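Local coordinates for SIRV coat protein (Sulfolobus islandicus rudivirus 1 variant YNP, PDB 3F2E), which forms the coat of a rod-shaped archaeal virus and probably packages its DNA genome; the C-terminal domain is a four-helix bundle, at residues A17-Q21 against Y22-G26; N44-G48 against G49-V53; P71-L74 against D75-D79. One frame throughout, in Å; residues are numbered along the deposited sequence. Where two conformers were deposited one is given.

The three contacts are local, each within one run of chain, and mark different points of the four-helix bundle: contact 1 ends helix 9-22, contact 2 turns helix 29-46 into helix 50-67, and contact 3 is the start of helix 71-82. Contacts 1 and 3 pack together, their centres about 12 Å apart: Val18 CG1 lies 3.7 Å from Ala76 CB, and the Tyr22 side chain packs on Thr72 and Val73. Contact 2 lies across the chain's centre from contact 1, about 27 Å between centres, and its nearest atoms stay about 8 Å from those of contact 3.

Contact 1: A17-Q21 against Y22-G26; sequences AVLSQ and YGITG
Ile24 N donates to Leu19 O at 2.9 Å with an N-H...O angle of 163°, the outer bond of the Schellman motif that ends helix 9-22. Inside it, Gly23 N bonds to Ser20 O at 3.2 Å, coming from above the carbonyl plane. Gly23 has positive phi (70°), which turns the chain out of the helix and into the loop before helix 29-46. Tyr22 N still bonds to Val18 O in the helical pattern, and only weakly to Leu19 O. A water donates to Ile24 O at 2.9 Å and weakly to Leu19 O, bridging the two carbonyls beside the direct bond; Ile24 O also accepts from Arg29.

The hydrophobic side of the motif joins Leu19 to Ile24: Leu19 CD2 sits 4.0 Å from both CB and CD1 of Ile24, and both side chains also lean on Tyr32 of helix 29-46. One turn apart, Val18 and Tyr22 run side by side, both packing against helix 71-82. Val18 CG1, placed anti to the backbone N (chi1 175°), meets the CD1-CE1 side of the tyrosine ring, 4.0 Å from CD1. At the ring edge, Val18 O lies in the ring plane, 3.3 Å from Tyr22 CD1.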
loop_
_atom_site.group_PDB
_atom_site.type_symbol
_atom_site.label_atom_id
_atom_site.label_comp_id
_atom_site.label_asym_id
_atom_site.label_seq_id
_atom_site.Cartn_x
_atom_site.Cartn_y
_atom_site.Cartn_z
ATOM N N ALA A 17 8.656 -3.895 -6.727
ATOM C CA ALA A 17 8.181 -4.874 -7.714
ATOM C C ALA A 17 6.922 -4.359 -8.414
ATOM O O ALA A 17 6.790 -4.464 -9.636
ATOM C CB ALA A 17 7.923 -6.230 -7.070
ATOM N N VAL A 18 6.002 -3.787 -7.638
ATOM C CA VAL A 18 4.789 -3.206 -8.218
ATOM C C VAL A 18 5.103 -1.977 -9.080
ATOM O O VAL A 18 4.555 -1.814 -10.176
ATOM C CB VAL A 18 3.744 -2.857 -7.124
ATOM C CG1 VAL A 18 2.551 -2.137 -7.735
ATOM C CG2 VAL A 18 3.295 -4.130 -6.404
ATOM N N LEU A 19 5.987 -1.107 -8.593
ATOM C CA LEU A 19 6.346 0.083 -9.353
ATOM C C LEU A 19 6.959 -0.290 -10.710
ATOM O O LEU A 19 6.733 0.395 -11.714
ATOM C CB LEU A 19 7.255 1.008 -8.536
ATOM C CG LEU A 19 6.609 1.528 -7.243
ATOM C CD1 LEU A 19 7.544 2.486 -6.501
ATOM C CD2 LEU A 19 5.264 2.198 -7.517
ATOM N N SER A 20 7.706 -1.390 -10.739
ATOM C CA SER A 20 8.291 -1.885 -11.984
ATOM C C SER A 20 7.215 -2.292 -12.990
ATOM O O SER A 20 7.293 -1.948 -14.172
ATOM C CB SER A 20 9.218 -3.069 -11.705
ATOM O OG SER A 20 10.429 -2.639 -11.108
ATOM N N GLN A 21 6.217 -3.033 -12.518
ATOM C CA GLN A 21 5.110 -3.456 -13.368
ATOM C C GLN A 21 4.420 -2.260 -14.023
ATOM O O GLN A 21 3.991 -2.338 -15.175
ATOM C CB GLN A 21 4.090 -4.259 -12.557
ATOM C CG GLN A 21 4.645 -5.520 -11.910
ATOM C CD GLN A 21 3.658 -6.136 -10.937
ATOM O OE1 GLN A 21 2.486 -5.748 -10.875
ATOM N NE2 GLN A 21 4.127 -7.116 -10.173
ATOM N N TYR A 22 4.317 -1.156 -13.285
ATOM C CA TYR A 22 3.580 0.012 -13.769
ATOM C C TYR A 22 4.462 1.096 -14.386
ATOM O O TYR A 22 3.960 2.122 -14.863
ATOM C CB TYR A 22 2.688 0.590 -12.646
ATOM C CG TYR A 22 1.472 -0.278 -12.386
ATOM C CD1 TYR A 22 1.544 -1.381 -11.539
ATOM C CD2 TYR A 22 0.268 -0.026 -13.035
ATOM C CE1 TYR A 22 0.434 -2.197 -11.330
ATOM C CE2 TYR A 22 -0.839 -0.833 -12.835
ATOM C CZ TYR A 22 -0.751 -1.914 -11.983
ATOM O OH TYR A 22 -1.859 -2.713 -11.792
ATOM N N GLY A 23 5.771 0.864 -14.402
ATOM C CA GLY A 23 6.686 1.810 -15.025
ATOM C C GLY A 23 6.840 3.118 -14.263
ATOM O O GLY A 23 7.123 4.163 -14.850
ATOM N N ILE A 24 6.673 3.065 -12.948
ATOM C CA ILE A 24 6.733 4.278 -12.131
ATOM C C ILE A 24 8.152 4.540 -11.622
ATOM O O ILE A 24 8.729 3.713 -10.913
ATOM C CB ILE A 24 5.719 4.211 -10.970
ATOM C CG1 ILE A 24 4.296 4.204 -11.534
ATOM C CG2 ILE A 24 5.921 5.380 -10.000
ATOM C CD1 ILE A 24 3.224 3.819 -10.530
ATOM N N THR A 25 8.722 5.676 -12.029
ATOM C CA THR A 25 10.029 6.115 -11.535
ATOM C C THR A 25 9.964 7.591 -11.149
ATOM O O THR A 25 8.923 8.236 -11.285
ATOM C CB THR A 25 11.166 5.901 -12.574
ATOM O OG1 THR A 25 10.859 6.628 -13.767
ATOM C CG2 THR A 25 11.343 4.415 -12.907
ATOM N N GLY A 26 11.075 8.124 -10.655
ATOM C CA GLY A 26 11.117 9.522 -10.268
ATOM C C GLY A 26 10.480 9.776 -8.915
ATOM O O GLY A 26 10.290 8.847 -8.129
HETATM O O HOH W 1 9.970 1.320 -11.968
#

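Contact 2: N44-G48 against G49-V53; sequences NRLGG and GPALV
Helix 29-46 gives way to helix 50-67 through three glycines: Gly47 leaves helical geometry with positive phi (67°), Gly48 is polyproline-like, and Gly49 takes the N-cap position with backbone angles (phi 147°) open mainly to glycine. Leu46 and Leu52 meet across this bend. Leu46 CD1 reaches the start of the new helix and lies 4.0 Å from Leu52 CA, with Ala51 CB next to it at 4.4 Å. Leu52 comes back against the turn: its CB is 3.5 Å and its CD2 3.6 Å from Gly47 O. With chi1 near 180° (177°) the branch swings back so that CD2 lies alongside that oxygen, and the side chain also packs on Ala42 and Leu43 of helix 29-46. No direct hydrogen bond crosses between 44-48 and 49-53. Instead a water donates to Gly47 O at 3.0 Å and accepts from Leu52 N at 2.9 Å. Within these ten residues the turn is therefore joined by loose leucine packing, carbon contacts to Gly47 O and one bridging water, which supplies a first-turn amide of helix 50-67 with an acceptor.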
loop_
_atom_site.group_PDB
_atom_site.type_symbol
_atom_site.label_atom_id
_atom_site.label_comp_id
_atom_site.label_asym_id
_atom_site.label_seq_id
_atom_site.Cartn_x
_atom_site.Cartn_y
_atom_site.Cartn_z
ATOM N N ASN A 44 1.165 -5.107 10.901
ATOM C CA ASN A 44 1.970 -5.610 12.010
ATOM C C ASN A 44 1.325 -5.338 13.359
ATOM O O ASN A 44 1.322 -6.201 14.244
ATOM C CB ASN A 44 3.370 -4.997 11.988
ATOM C CG ASN A 44 4.190 -5.379 13.209
ATOM O OD1 ASN A 44 4.381 -4.571 14.121
ATOM N ND2 ASN A 44 4.682 -6.615 13.232
ATOM N N ARG A 45 0.777 -4.137 13.514
ATOM C CA ARG A 45 0.190 -3.731 14.786
ATOM C C ARG A 45 -1.204 -4.317 15.008
ATOM O O ARG A 45 -1.501 -4.813 16.096
ATOM C CB ARG A 45 0.149 -2.204 14.896
ATOM C CG ARG A 45 -0.135 -1.700 16.295
ATOM C CD ARG A 45 0.964 -2.115 17.280
ATOM N NE ARG A 45 2.200 -1.365 17.086
ATOM C CZ ARG A 45 3.206 -1.354 17.957
ATOM N NH1 ARG A 45 3.115 -2.053 19.080
ATOM N NH2 ARG A 45 4.297 -0.639 17.712
ATOM N N LEU A 46 -2.049 -4.270 13.977
ATOM C CA LEU A 46 -3.465 -4.617 14.126
ATOM C C LEU A 46 -3.807 -6.075 13.823
ATOM O O LEU A 46 -4.794 -6.607 14.345
ATOM C CB LEU A 46 -4.321 -3.718 13.233
ATOM C CG LEU A 46 -4.212 -2.222 13.542
ATOM C CD1 LEU A 46 -5.008 -1.409 12.544
ATOM C CD2 LEU A 46 -4.674 -1.943 14.968
ATOM N N GLY A 47 -3.017 -6.713 12.968
ATOM C CA GLY A 47 -3.373 -8.035 12.484
ATOM C C GLY A 47 -4.610 -7.944 11.605
ATOM O O GLY A 47 -5.169 -6.860 11.415
ATOM N N GLY A 48 -5.044 -9.077 11.067
ATOM C CA GLY A 48 -6.203 -9.096 10.190
ATOM C C GLY A 48 -7.519 -8.774 10.878
ATOM O O GLY A 48 -7.742 -9.149 12.034
ATOM N N GLY A 49 -8.402 -8.089 10.160
ATOM C CA GLY A 49 -9.720 -7.775 10.683
ATOM C C GLY A 49 -10.265 -6.449 10.192
ATOM O O GLY A 49 -9.590 -5.729 9.448
ATOM N N PRO A 50 -11.498 -6.115 10.601
ATOM C CA PRO A 50 -12.120 -4.861 10.161
ATOM C C PRO A 50 -11.321 -3.601 10.539
ATOM O O PRO A 50 -11.379 -2.615 9.799
ATOM C CB PRO A 50 -13.486 -4.887 10.857
ATOM C CG PRO A 50 -13.801 -6.368 10.966
ATOM C CD PRO A 50 -12.458 -6.997 11.296
ATOM N N ALA A 51 -10.595 -3.614 11.656
ATOM C CA ALA A 51 -9.789 -2.437 12.001
ATOM C C ALA A 51 -8.710 -2.165 10.941
ATOM O O ALA A 51 -8.520 -1.029 10.506
ATOM C CB ALA A 51 -9.166 -2.587 13.396
ATOM N N LEU A 52 -8.019 -3.215 10.515
ATOM C CA LEU A 52 -7.002 -3.079 9.475
ATOM C C LEU A 52 -7.637 -2.598 8.168
ATOM O O LEU A 52 -7.088 -1.731 7.492
ATOM C CB LEU A 52 -6.278 -4.409 9.254
ATOM C CG LEU A 52 -5.228 -4.418 8.141
ATOM C CD1 LEU A 52 -4.110 -3.433 8.452
ATOM C CD2 LEU A 52 -4.677 -5.828 7.954
ATOM N N VAL A 53 -8.791 -3.165 7.815
ATOM C CA VAL A 53 -9.510 -2.748 6.605
ATOM C C VAL A 53 -9.927 -1.271 6.671
ATOM O O VAL A 53 -9.826 -0.550 5.677
ATOM C CB VAL A 53 -10.727 -3.671 6.325
ATOM C CG1 VAL A 53 -11.554 -3.150 5.151
ATOM C CG2 VAL A 53 -10.246 -5.099 6.066
HETATM O O HOH W 2 -7.703 -5.535 12.293
#

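Contact 3: P71-L74 against D75-D79; sequences PTVL and DAVTD
The first two turns of helix 71-82, the last helix of the four-helix bundle, are joined by consecutive i to i+4 backbone bonds. Asp75 N, Ala76 N, Val77 N and Thr78 N donate to the carbonyls of Pro71, Thr72, Val73 and Leu74. Leu74 O takes a second bond, from Thr78 OG1 at 2.8 Å. The two donors reach it from opposite faces of the carbonyl plane, and the hydroxyl is tilted 35° out of that plane. With chi1 at -57°, OG1 stands beside its own backbone N and folds back over the preceding turn, which fixes the rotation of the threonine side chain. Pro71 O is also shared: besides the bond from Asp75 N it accepts one from a water at 2.9 Å, and that water donates to Asp75 OD1 at 2.8 Å. Asp75 CG lies 3.5 Å from Pro71 O, and OD1 has a salt bridge to Lys60 of helix 50-67. On another side of the helix, Val73 CG1 and Val77 CG2 approach to 4.3 Å, and Val77 CG2 also sits 3.3 Å from Val73 O. Val77 also packs on Val18 of helix 9-22, while Leu74 and Thr78 reach Phe35 of helix 29-46. The hydroxyl of buried Thr78 thus pairs with a main-chain carbonyl inside its own helix, whereas the Asp75 carboxylate joins this helix to helix 50-67, where the lysine probably favours its charged form.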
loop_
_atom_site.group_PDB
_atom_site.type_symbol
_atom_site.label_atom_id
_atom_site.label_comp_id
_atom_site.label_asym_id
_atom_site.label_seq_id
_atom_site.Cartn_x
_atom_site.Cartn_y
_atom_site.Cartn_z
ATOM N N PRO A 71 -5.305 4.621 -7.994
ATOM C CA PRO A 71 -6.008 3.620 -7.171
ATOM C C PRO A 71 -5.634 2.183 -7.522
ATOM O O PRO A 71 -5.563 1.323 -6.632
ATOM C CB PRO A 71 -7.492 3.867 -7.491
ATOM C CG PRO A 71 -7.549 5.241 -8.074
ATOM C CD PRO A 71 -6.233 5.475 -8.754
ATOM N N THR A 72 -5.405 1.913 -8.805
ATOM C CA THR A 72 -5.037 0.569 -9.235
ATOM C C THR A 72 -3.688 0.168 -8.637
ATOM O O THR A 72 -3.508 -0.964 -8.181
ATOM C CB THR A 72 -4.988 0.465 -10.771
ATOM O OG1 THR A 72 -6.250 0.880 -11.310
ATOM C CG2 THR A 72 -4.694 -0.971 -11.202
ATOM N N VAL A 73 -2.749 1.113 -8.624
ATOM C CA VAL A 73 -1.438 0.868 -8.036
ATOM C C VAL A 73 -1.529 0.685 -6.517
ATOM O O VAL A 73 -0.850 -0.173 -5.960
ATOM C CB VAL A 73 -0.432 1.978 -8.395
ATOM C CG1 VAL A 73 0.938 1.687 -7.791
ATOM C CG2 VAL A 73 -0.330 2.119 -9.917
ATOM N N LEU A 74 -2.360 1.484 -5.846
ATOM C CA LEU A 74 -2.536 1.307 -4.401
ATOM C C LEU A 74 -3.091 -0.076 -4.066
ATOM O O LEU A 74 -2.651 -0.696 -3.099
ATOM C CB LEU A 74 -3.440 2.386 -3.801
ATOM C CG LEU A 74 -2.933 3.832 -3.835
ATOM C CD1 LEU A 74 -3.983 4.742 -3.221
ATOM C CD2 LEU A 74 -1.601 3.989 -3.106
ATOM N N ASP A 75 -4.053 -0.554 -4.856
ATOM C CA ASP A 75 -4.572 -1.914 -4.680
ATOM C C ASP A 75 -3.462 -2.954 -4.852
ATOM O O ASP A 75 -3.345 -3.896 -4.069
ATOM C CB ASP A 75 -5.705 -2.210 -5.670
ATOM C CG ASP A 75 -7.006 -1.522 -5.302
ATOM O OD1 ASP A 75 -7.095 -0.934 -4.200
ATOM O OD2 ASP A 75 -7.949 -1.577 -6.123
ATOM N N ALA A 76 -2.647 -2.779 -5.889
ATOM C CA ALA A 76 -1.552 -3.714 -6.156
ATOM C C ALA A 76 -0.516 -3.751 -5.025
ATOM O O ALA A 76 -0.015 -4.819 -4.662
ATOM C CB ALA A 76 -0.888 -3.377 -7.484
ATOM N N VAL A 77 -0.196 -2.581 -4.480
ATOM C CA VAL A 77 0.709 -2.483 -3.337
ATOM C C VAL A 77 0.103 -3.147 -2.094
ATOM O O VAL A 77 0.779 -3.883 -1.373
ATOM C CB VAL A 77 1.073 -1.006 -3.046
ATOM C CG1 VAL A 77 1.765 -0.866 -1.696
ATOM C CG2 VAL A 77 1.948 -0.447 -4.175
ATOM N N THR A 78 -1.181 -2.896 -1.852
ATOM C CA THR A 78 -1.873 -3.534 -0.734
ATOM C C THR A 78 -1.816 -5.057 -0.877
ATOM O O THR A 78 -1.567 -5.786 0.088
ATOM C CB THR A 78 -3.337 -3.063 -0.645
ATOM O OG1 THR A 78 -3.374 -1.629 -0.529
ATOM C CG2 THR A 78 -4.034 -3.697 0.563
ATOM N N ASP A 79 -2.016 -5.527 -2.101
ATOM C CA ASP A 79 -2.019 -6.955 -2.378
ATOM C C ASP A 79 -0.671 -7.629 -2.097
ATOM O O ASP A 79 -0.619 -8.714 -1.509
ATOM C CB ASP A 79 -2.418 -7.222 -3.826
ATOM C CG ASP A 79 -2.423 -8.705 -4.150
ATOM O OD1 ASP A 79 -3.340 -9.410 -3.672
ATOM O OD2 ASP A 79 -1.494 -9.168 -4.854
HETATM O O HOH W 3 -7.172 1.864 -4.254
#